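Local coordinates for 3-hydroxyisobutyrate dehydrogenase family protein (Geobacter sulfurreducens, PDB 3PDU) that reduces succinic semialdehyde to gamma-hydroxybutyrate and binds NADP+, as a member of the beta-hydroxyacid dehydrogenase family, at residues M1-F6 with A57-I62; G80-I85 with A107-R112; G113-E118 with Q141-D146. All coordinates share one frame; numbering follows the deposited sequence.

Contact 1: residues M1-F6 with A57-I62; sequences MTTYGF and ACDITI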
loop_
_atom_site.group_PDB
_atom_site.type_symbol
_atom_site.label_atom_id
_atom_site.label_comp_id
_atom_site.label_asym_id
_atom_site.label_seq_id
_atom_site.Cartn_x
_atom_site.Cartn_y
_atom_site.Cartn_z
ATOM N N MET A 1 -7.124 50.038 -21.802
ATOM C CA MET A 1 -7.954 48.846 -21.956
ATOM C C MET A 1 -7.124 47.572 -21.859
ATOM O O MET A 1 -6.322 47.279 -22.740
ATOM C CB MET A 1 -8.716 48.878 -23.286
ATOM C CG MET A 1 -9.978 49.729 -23.252
ATOM S SD MET A 1 -10.693 50.040 -24.881
ATOM C CE MET A 1 -9.366 50.997 -25.633
ATOM N N THR A 2 -7.330 46.820 -20.783
ATOM C CA THR A 2 -6.655 45.544 -20.595
ATOM C C THR A 2 -7.169 44.496 -21.590
ATOM O O THR A 2 -8.369 44.222 -21.641
ATOM C CB THR A 2 -6.876 45.018 -19.155
ATOM O OG1 THR A 2 -6.323 45.949 -18.208
ATOM C CG2 THR A 2 -6.219 43.662 -18.973
ATOM N N THR A 3 -6.265 43.910 -22.372
ATOM C CA THR A 3 -6.633 42.804 -23.265
ATOM C C THR A 3 -6.117 41.471 -22.730
ATOM O O THR A 3 -5.086 41.418 -22.051
ATOM C CB THR A 3 -6.067 43.005 -24.676
ATOM O OG1 THR A 3 -4.637 43.058 -24.605
ATOM C CG2 THR A 3 -6.609 44.297 -25.294
ATOM N N TYR A 4 -6.826 40.394 -23.053
ATOM C CA TYR A 4 -6.542 39.090 -22.474
ATOM C C TYR A 4 -6.144 38.042 -23.503
ATOM O O TYR A 4 -6.670 38.023 -24.623
ATOM C CB TYR A 4 -7.761 38.589 -21.692
ATOM C CG TYR A 4 -7.912 39.244 -20.347
ATOM C CD1 TYR A 4 -7.290 38.701 -19.237
ATOM C CD2 TYR A 4 -8.654 40.405 -20.187
ATOM C CE1 TYR A 4 -7.409 39.277 -18.000
ATOM C CE2 TYR A 4 -8.779 41.002 -18.935
ATOM C CZ TYR A 4 -8.147 40.419 -17.847
ATOM O OH TYR A 4 -8.234 40.963 -16.584
ATOM N N GLY A 5 -5.204 37.184 -23.112
ATOM C CA GLY A 5 -4.796 36.030 -23.901
ATOM C C GLY A 5 -5.174 34.756 -23.158
ATOM O O GLY A 5 -5.303 34.759 -21.934
ATOM N N PHE A 6 -5.362 33.670 -23.895
ATOM C CA PHE A 6 -5.679 32.387 -23.284
ATOM C C PHE A 6 -5.074 31.231 -24.089
ATOM O O PHE A 6 -5.357 31.066 -25.284
ATOM C CB PHE A 6 -7.199 32.214 -23.133
ATOM C CG PHE A 6 -7.583 31.257 -22.045
ATOM C CD1 PHE A 6 -8.164 31.719 -20.869
ATOM C CD2 PHE A 6 -7.339 29.897 -22.186
ATOM C CE1 PHE A 6 -8.519 30.836 -19.861
ATOM C CE2 PHE A 6 -7.674 29.011 -21.173
ATOM C CZ PHE A 6 -8.267 29.480 -20.010
ATOM N N ALA A 57 1.120 40.450 -27.546
ATOM C CA ALA A 57 0.006 41.348 -27.858
ATOM C C ALA A 57 -0.968 41.609 -26.703
ATOM O O ALA A 57 -1.679 42.609 -26.712
ATOM C CB ALA A 57 -0.755 40.838 -29.074
ATOM N N CYS A 58 -1.005 40.721 -25.719
ATOM C CA CYS A 58 -2.032 40.791 -24.680
ATOM C C CYS A 58 -1.490 41.246 -23.325
ATOM O O CYS A 58 -0.412 40.831 -22.911
ATOM C CB CYS A 58 -2.704 39.435 -24.527
ATOM S SG CYS A 58 -3.582 38.902 -26.006
ATOM N N ASP A 59 -2.248 42.088 -22.630
ATOM C CA ASP A 59 -1.796 42.602 -21.335
ATOM C C ASP A 59 -1.698 41.501 -20.291
ATOM O O ASP A 59 -0.825 41.530 -19.428
ATOM C CB ASP A 59 -2.729 43.708 -20.828
ATOM C CG ASP A 59 -2.713 44.921 -21.723
ATOM O OD1 ASP A 59 -1.618 45.491 -21.941
ATOM O OD2 ASP A 59 -3.788 45.292 -22.223
ATOM N N ILE A 60 -2.616 40.542 -20.361
ATOM C CA ILE A 60 -2.634 39.441 -19.410
ATOM C C ILE A 60 -2.987 38.169 -20.149
ATOM O O ILE A 60 -4.048 38.081 -20.777
ATOM C CB ILE A 60 -3.678 39.660 -18.286
ATOM C CG1 ILE A 60 -3.374 40.944 -17.497
ATOM C CG2 ILE A 60 -3.740 38.443 -17.362
ATOM C CD1 ILE A 60 -4.353 41.191 -16.357
ATOM N N THR A 61 -2.093 37.192 -20.092
ATOM C CA THR A 61 -2.336 35.916 -20.740
ATOM C C THR A 61 -2.449 34.819 -19.703
ATOM O O THR A 61 -1.597 34.687 -18.817
ATOM C CB THR A 61 -1.213 35.555 -21.718
ATOM O OG1 THR A 61 -1.188 36.520 -22.778
ATOM C CG2 THR A 61 -1.435 34.141 -22.297
ATOM N N ILE A 62 -3.516 34.043 -19.823
ATOM C CA ILE A 62 -3.782 32.920 -18.935
ATOM C C ILE A 62 -3.488 31.613 -19.671
ATOM O O ILE A 62 -3.734 31.512 -20.880
ATOM C CB ILE A 62 -5.254 32.943 -18.519
ATOM C CG1 ILE A 62 -5.529 34.149 -17.615
ATOM C CG2 ILE A 62 -5.651 31.653 -17.826
ATOM C CD1 ILE A 62 -7.016 34.309 -17.273
HETATM O O HOH W 1 -4.713 41.931 -27.858
HETATM O O HOH W 2 -3.298 45.339 -25.561
#
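With chi1 at 61°, Thr3 holds OG1 between its own backbone N and carbonyl carbon, facing Asp59, while chi1 of -64° in Asp59 places CG beside its own N and turns the carboxylate back to Thr3. The two residues lie next to a parallel strand pair of the Rossmann-type NADP-binding domain, strand 4-7 beside strand 60-63. Their bonds are reciprocal: Thr3 N gives its hydrogen to the anti lone pair of Asp59 OD2 (2.8 Å, 164° at the hydrogen), and Asp59 N donates to Thr3 OG1 at 3.2 Å. A water 2.8 Å from Thr3 OG1 adds a further polar neighbour. Beyond this pair the backbone takes over, with Ile60 N bonded to Thr3 O, Gly5 N to Ile60 O and Ile62 N to Gly5 O, which is regular parallel pairing. Gly5 brings its CA within 4.0 Å of Thr61 CA and 3.8 Å of Thr61 OG1. On the sheet face that carries Tyr4, Phe6, Ile60 and Ile62, the side chains of Tyr4 and Ile60 lie alongside each other and point the same way. The Phe6 ring packs against helix 13-23 on Met16, Ala17 and Leu20. Ile62 O sits above one face of that ring, toward its rim, and Phe6 CE1 meets Ile62 CG2 at 3.6 Å.

Contact 2: residues G80-I85 with A107-R112; sequences GVLEGI and AAVTAR
Leu82 and Arg112 meet with the guanidinium laid flat over a backbone carbonyl: Leu82 O stands 3.2 Å above the guanidinium plane, offset toward its rim. Leu82 O is also 3.2 Å from Arg112 NE, but the angle is too poor for a hydrogen bond, since the oxygen faces the flat side of the group and not its N-H edge. The attraction is probably electrostatic, a partly negative oxygen against a delocalised positive charge. A bend at chi2 (-87°) folds the Arg112 chain back across the loop, where CD also passes close to Leu82 O and NE lies 3.8 Å from Leu82 CB. The isopropyl end of Leu82 turns instead to the helix: CD1 and CD2 both rest against the methyl of Ala108 from one side, with CD2 3.7 Å from Ala108 CB, and CD2 further touches Val109 CG2. Ile85 crosses Arg112 obliquely, its CG2 3.9 Å from Arg112 CB; deeper in, Ile85 CG1 approaches Val109 CG1 at 4.2 Å. A water lies 2.8 Å from Arg112 O and, in a weak and less certain bond, near Ile85 O. Phe76 of helix 68-76 touches both Leu82 and Ala108, and Cys55 of helix 51-57 backs Val81 and Ile85. Here the loop leading from helix 68-76 to strand 90-93 packs on the C-terminal turn of helix 99-111, two neighbouring connections of the Rossmann-type nucleotide-binding domain.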
loop_
_atom_site.group_PDB
_atom_site.type_symbol
_atom_site.label_atom_id
_atom_site.label_comp_id
_atom_site.label_asym_id
_atom_site.label_seq_id
_atom_site.Cartn_x
_atom_site.Cartn_y
_atom_site.Cartn_z
ATOM N N GLY A 80 7.352 30.173 -27.945
ATOM C CA GLY A 80 6.673 30.034 -26.667
ATOM C C GLY A 80 6.517 31.352 -25.935
ATOM O O GLY A 80 6.851 32.401 -26.471
ATOM N N VAL A 81 6.011 31.294 -24.706
ATOM C CA VAL A 81 5.711 32.497 -23.928
ATOM C C VAL A 81 6.897 33.462 -23.829
ATOM O O VAL A 81 6.740 34.672 -23.980
ATOM C CB VAL A 81 5.212 32.131 -22.512
ATOM C CG1 VAL A 81 5.123 33.375 -21.599
ATOM C CG2 VAL A 81 3.850 31.409 -22.601
ATOM N N LEU A 82 8.080 32.925 -23.578
ATOM C CA LEU A 82 9.240 33.767 -23.314
ATOM C C LEU A 82 9.667 34.585 -24.534
ATOM O O LEU A 82 10.323 35.617 -24.386
ATOM C CB LEU A 82 10.411 32.927 -22.814
ATOM C CG LEU A 82 10.233 32.158 -21.502
ATOM C CD1 LEU A 82 11.512 31.378 -21.205
ATOM C CD2 LEU A 82 9.869 33.066 -20.331
ATOM N N GLU A 83 9.285 34.140 -25.729
ATOM C CA GLU A 83 9.645 34.860 -26.954
ATOM C C GLU A 83 8.737 36.065 -27.197
ATOM O O GLU A 83 9.007 36.883 -28.067
ATOM C CB GLU A 83 9.612 33.934 -28.173
ATOM C CG GLU A 83 10.615 32.788 -28.111
ATOM C CD GLU A 83 10.759 32.055 -29.442
ATOM O OE1 GLU A 83 10.046 32.412 -30.408
ATOM O OE2 GLU A 83 11.586 31.119 -29.525
ATOM N N GLY A 84 7.655 36.169 -26.435
ATOM C CA GLY A 84 6.737 37.285 -26.591
ATOM C C GLY A 84 6.514 38.142 -25.352
ATOM O O GLY A 84 6.283 39.340 -25.472
ATOM N N ILE A 85 6.569 37.541 -24.166
ATOM C CA ILE A 85 6.269 38.275 -22.930
ATOM C C ILE A 85 7.321 39.346 -22.654
ATOM O O ILE A 85 8.466 39.217 -23.075
ATOM C CB ILE A 85 6.169 37.337 -21.710
ATOM C CG1 ILE A 85 5.370 37.998 -20.577
ATOM C CG2 ILE A 85 7.561 36.914 -21.234
ATOM C CD1 ILE A 85 3.873 37.919 -20.753
ATOM N N ALA A 107 10.375 32.584 -12.702
ATOM C CA ALA A 107 11.691 33.221 -12.768
ATOM C C ALA A 107 12.056 33.611 -14.203
ATOM O O ALA A 107 12.607 34.690 -14.445
ATOM C CB ALA A 107 12.764 32.315 -12.158
ATOM N N ALA A 108 11.723 32.748 -15.160
ATOM C CA ALA A 108 12.025 33.031 -16.561
ATOM C C ALA A 108 11.220 34.219 -17.094
ATOM O O ALA A 108 11.767 35.111 -17.753
ATOM C CB ALA A 108 11.785 31.803 -17.414
ATOM N N VAL A 109 9.918 34.217 -16.827
ATOM C CA VAL A 109 9.044 35.289 -17.277
ATOM C C VAL A 109 9.502 36.616 -16.678
ATOM O O VAL A 109 9.575 37.637 -17.367
ATOM C CB VAL A 109 7.590 35.030 -16.858
ATOM C CG1 VAL A 109 6.756 36.310 -16.969
ATOM C CG2 VAL A 109 6.997 33.893 -17.685
ATOM N N THR A 110 9.812 36.591 -15.388
ATOM C CA THR A 110 10.259 37.789 -14.689
ATOM C C THR A 110 11.552 38.339 -15.293
ATOM O O THR A 110 11.726 39.554 -15.417
ATOM C CB THR A 110 10.463 37.530 -13.184
ATOM O OG1 THR A 110 9.237 37.064 -12.612
ATOM C CG2 THR A 110 10.876 38.822 -12.475
ATOM N N ALA A 111 12.451 37.445 -15.689
ATOM C CA ALA A 111 13.725 37.862 -16.247
ATOM C C ALA A 111 13.547 38.494 -17.628
ATOM O O ALA A 111 14.404 39.249 -18.077
ATOM C CB ALA A 111 14.705 36.692 -16.302
ATOM N N ARG A 112 12.433 38.186 -18.292
ATOM C CA ARG A 112 12.111 38.790 -19.580
ATOM C C ARG A 112 11.349 40.096 -19.400
ATOM O O ARG A 112 10.980 40.744 -20.375
ATOM C CB ARG A 112 11.277 37.834 -20.436
ATOM C CG ARG A 112 12.013 36.592 -20.890
ATOM C CD ARG A 112 12.777 36.836 -22.185
ATOM N NE ARG A 112 13.160 35.571 -22.810
ATOM C CZ ARG A 112 13.592 35.447 -24.062
ATOM N NH1 ARG A 112 13.701 36.517 -24.840
ATOM N NH2 ARG A 112 13.912 34.249 -24.538
HETATM O O HOH W 3 11.267 40.990 -23.170
#

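Contact 3: residues G113-E118 with Q141-D146; sequences GGRFLE and QSLFTD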
loop_
_atom_site.group_PDB
_atom_site.type_symbol
_atom_site.label_atom_id
_atom_site.label_comp_id
_atom_site.label_asym_id
_atom_site.label_seq_id
_atom_site.Cartn_x
_atom_site.Cartn_y
_atom_site.Cartn_z
ATOM N N GLY A 113 11.093 40.470 -18.154
ATOM C CA GLY A 113 10.379 41.699 -17.871
ATOM C C GLY A 113 8.869 41.551 -17.807
ATOM O O GLY A 113 8.148 42.543 -17.853
ATOM N N GLY A 114 8.385 40.315 -17.699
ATOM C CA GLY A 114 6.962 40.069 -17.560
ATOM C C GLY A 114 6.605 39.953 -16.091
ATOM O O GLY A 114 7.492 39.962 -15.243
ATOM N N ARG A 115 5.314 39.889 -15.778
ATOM C CA ARG A 115 4.894 39.547 -14.419
ATOM C C ARG A 115 4.275 38.163 -14.426
ATOM O O ARG A 115 3.598 37.798 -15.393
ATOM C CB ARG A 115 3.893 40.577 -13.879
ATOM C CG ARG A 115 4.462 41.992 -13.750
ATOM C CD ARG A 115 3.392 42.977 -13.295
ATOM N NE ARG A 115 2.358 43.161 -14.311
ATOM C CZ ARG A 115 1.131 43.603 -14.057
ATOM N NH1 ARG A 115 0.772 43.897 -12.816
ATOM N NH2 ARG A 115 0.253 43.746 -15.046
ATOM N N PHE A 116 4.513 37.396 -13.360
ATOM C CA PHE A 116 4.035 36.021 -13.273
ATOM C C PHE A 116 3.192 35.770 -12.028
ATOM O O PHE A 116 3.516 36.214 -10.916
ATOM C CB PHE A 116 5.180 34.992 -13.307
ATOM C CG PHE A 116 4.697 33.563 -13.193
ATOM C CD1 PHE A 116 4.112 32.929 -14.284
ATOM C CD2 PHE A 116 4.795 32.867 -11.991
ATOM C CE1 PHE A 116 3.644 31.621 -14.185
ATOM C CE2 PHE A 116 4.345 31.559 -11.888
ATOM C CZ PHE A 116 3.762 30.936 -12.983
ATOM N N LEU A 117 2.111 35.036 -12.231
ATOM C CA LEU A 117 1.272 34.571 -11.138
ATOM C C LEU A 117 0.871 33.143 -11.446
ATOM O O LEU A 117 0.495 32.845 -12.581
ATOM C CB LEU A 117 0.008 35.440 -11.077
ATOM C CG LEU A 117 -0.964 35.226 -9.922
ATOM C CD1 LEU A 117 -0.376 35.825 -8.649
ATOM C CD2 LEU A 117 -2.304 35.889 -10.251
ATOM N N GLU A 118 0.958 32.246 -10.467
ATOM C CA GLU A 118 0.392 30.916 -10.665
ATOM C C GLU A 118 -1.003 30.980 -10.071
ATOM O O GLU A 118 -1.225 31.683 -9.086
ATOM C CB GLU A 118 1.245 29.830 -9.991
ATOM C CG GLU A 118 1.252 29.882 -8.458
ATOM C CD GLU A 118 2.022 28.728 -7.824
ATOM O OE1 GLU A 118 2.504 27.844 -8.565
ATOM O OE2 GLU A 118 2.153 28.708 -6.580
ATOM N N GLN A 141 1.696 40.351 -6.805
ATOM C CA GLN A 141 0.494 40.949 -6.226
ATOM C C GLN A 141 -0.197 41.961 -7.143
ATOM O O GLN A 141 -1.423 42.015 -7.196
ATOM C CB GLN A 141 0.809 41.606 -4.874
ATOM C CG GLN A 141 0.703 40.671 -3.679
ATOM C CD GLN A 141 -0.701 40.639 -3.081
ATOM O OE1 GLN A 141 -1.666 41.118 -3.687
ATOM N NE2 GLN A 141 -0.819 40.077 -1.881
ATOM N N SER A 142 0.584 42.771 -7.852
ATOM C CA SER A 142 0.006 43.725 -8.790
ATOM C C SER A 142 -0.746 42.996 -9.906
ATOM O O SER A 142 -1.795 43.462 -10.364
ATOM C CB SER A 142 1.072 44.666 -9.372
ATOM O OG SER A 142 1.910 43.999 -10.307
ATOM N N LEU A 143 -0.227 41.855 -10.339
ATOM C CA LEU A 143 -0.918 41.082 -11.379
ATOM C C LEU A 143 -2.198 40.435 -10.832
ATOM O O LEU A 143 -3.237 40.416 -11.502
ATOM C CB LEU A 143 0.003 40.025 -11.993
ATOM C CG LEU A 143 -0.570 39.101 -13.084
ATOM C CD1 LEU A 143 -1.233 39.890 -14.219
ATOM C CD2 LEU A 143 0.538 38.189 -13.640
ATOM N N PHE A 144 -2.125 39.906 -9.617
ATOM C CA PHE A 144 -3.320 39.383 -8.955
ATOM C C PHE A 144 -4.421 40.458 -8.951
ATOM O O PHE A 144 -5.576 40.198 -9.291
ATOM C CB PHE A 144 -2.962 38.949 -7.522
ATOM C CG PHE A 144 -4.118 38.397 -6.738
ATOM C CD1 PHE A 144 -4.530 37.082 -6.915
ATOM C CD2 PHE A 144 -4.793 39.190 -5.821
ATOM C CE1 PHE A 144 -5.598 36.562 -6.180
ATOM C CE2 PHE A 144 -5.865 38.681 -5.091
ATOM C CZ PHE A 144 -6.265 37.369 -5.272
ATOM N N THR A 145 -4.051 41.675 -8.577
ATOM C CA THR A 145 -4.999 42.781 -8.512
ATOM C C THR A 145 -5.561 43.118 -9.899
ATOM O O THR A 145 -6.780 43.233 -10.067
ATOM C CB THR A 145 -4.346 44.034 -7.877
ATOM O OG1 THR A 145 -4.037 43.752 -6.508
ATOM C CG2 THR A 145 -5.295 45.223 -7.932
ATOM N N ASP A 146 -4.669 43.268 -10.878
ATOM C CA ASP A 146 -5.044 43.606 -12.258
ATOM C C ASP A 146 -6.001 42.597 -12.886
ATOM O O ASP A 146 -6.822 42.951 -13.742
ATOM C CB ASP A 146 -3.792 43.721 -13.148
ATOM C CG ASP A 146 -3.009 45.008 -12.904
ATOM O OD1 ASP A 146 -3.534 45.911 -12.216
ATOM O OD2 ASP A 146 -1.870 45.119 -13.412
#
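Arg115 reaches from strand 115-122 to helix 141-146, which packs on the sheet of the Rossmann-type domain; the short strand and helix axes cross at -72°. Its CB begins beside Leu143 CD2, at 4.1 Å. Farther out, CD passes 3.5 Å from Ser142 OG, and a bend at chi3 (-67°) swings the guanidinium toward the helix. NE turns to the backbone instead, in a hydrogen bond to Gly88 O. NH1 donates to Ser142 OG at 2.8 Å, almost exactly in the guanidinium plane, and to Asp146 OD2; Ser142 OG is also held by Asp140. NH2 bonds to Asp146 OD2 too, at 3.0 Å, so both terminal nitrogens grip one carboxylate oxygen end-on in a salt bridge. They reach it differently: NH2 meets the anti lone pair of Asp146 OD2, whereas NH1 comes from above the carboxylate plane, in keeping with the 69° between the two flat groups. Bonds at NE, NH1 and NH2 together restrain the rotation of the guanidinium, and Leu143 CB lies over one of its faces. Beyond these polar groups the contact is apolar. Leu143 extends CD2 to the strand, 3.8 Å from Leu117 CB. Phe144 meets His160 edge-to-face, and the edge of the Phe144 ring receives Leu117 CD2, 4.2 Å from Phe144 CD1.

In the fold
All three contacts belong to the Rossmann-type domain, on one side of the chain's centre. Contacts 1 and 3 reach the same sheet and have centres about 12 Å apart; they touch where Ile60 CD1 meets Leu143 CD1 at 4.0 Å. Contact 2 adjoins contact 3 through the chain turning from helix 99-111 into strand 115-122, where Val109 O and Gly114 N, 2.9 Å apart, probably form a hydrogen bond. Contacts 1 and 2 do not touch, their nearest atoms being about 6 Å apart. Contact 1 comes nearest the cofactor: the Phe6 side chain is about 8 Å from NADP, against about 10 Å for Val81 and 13 Å for Phe116.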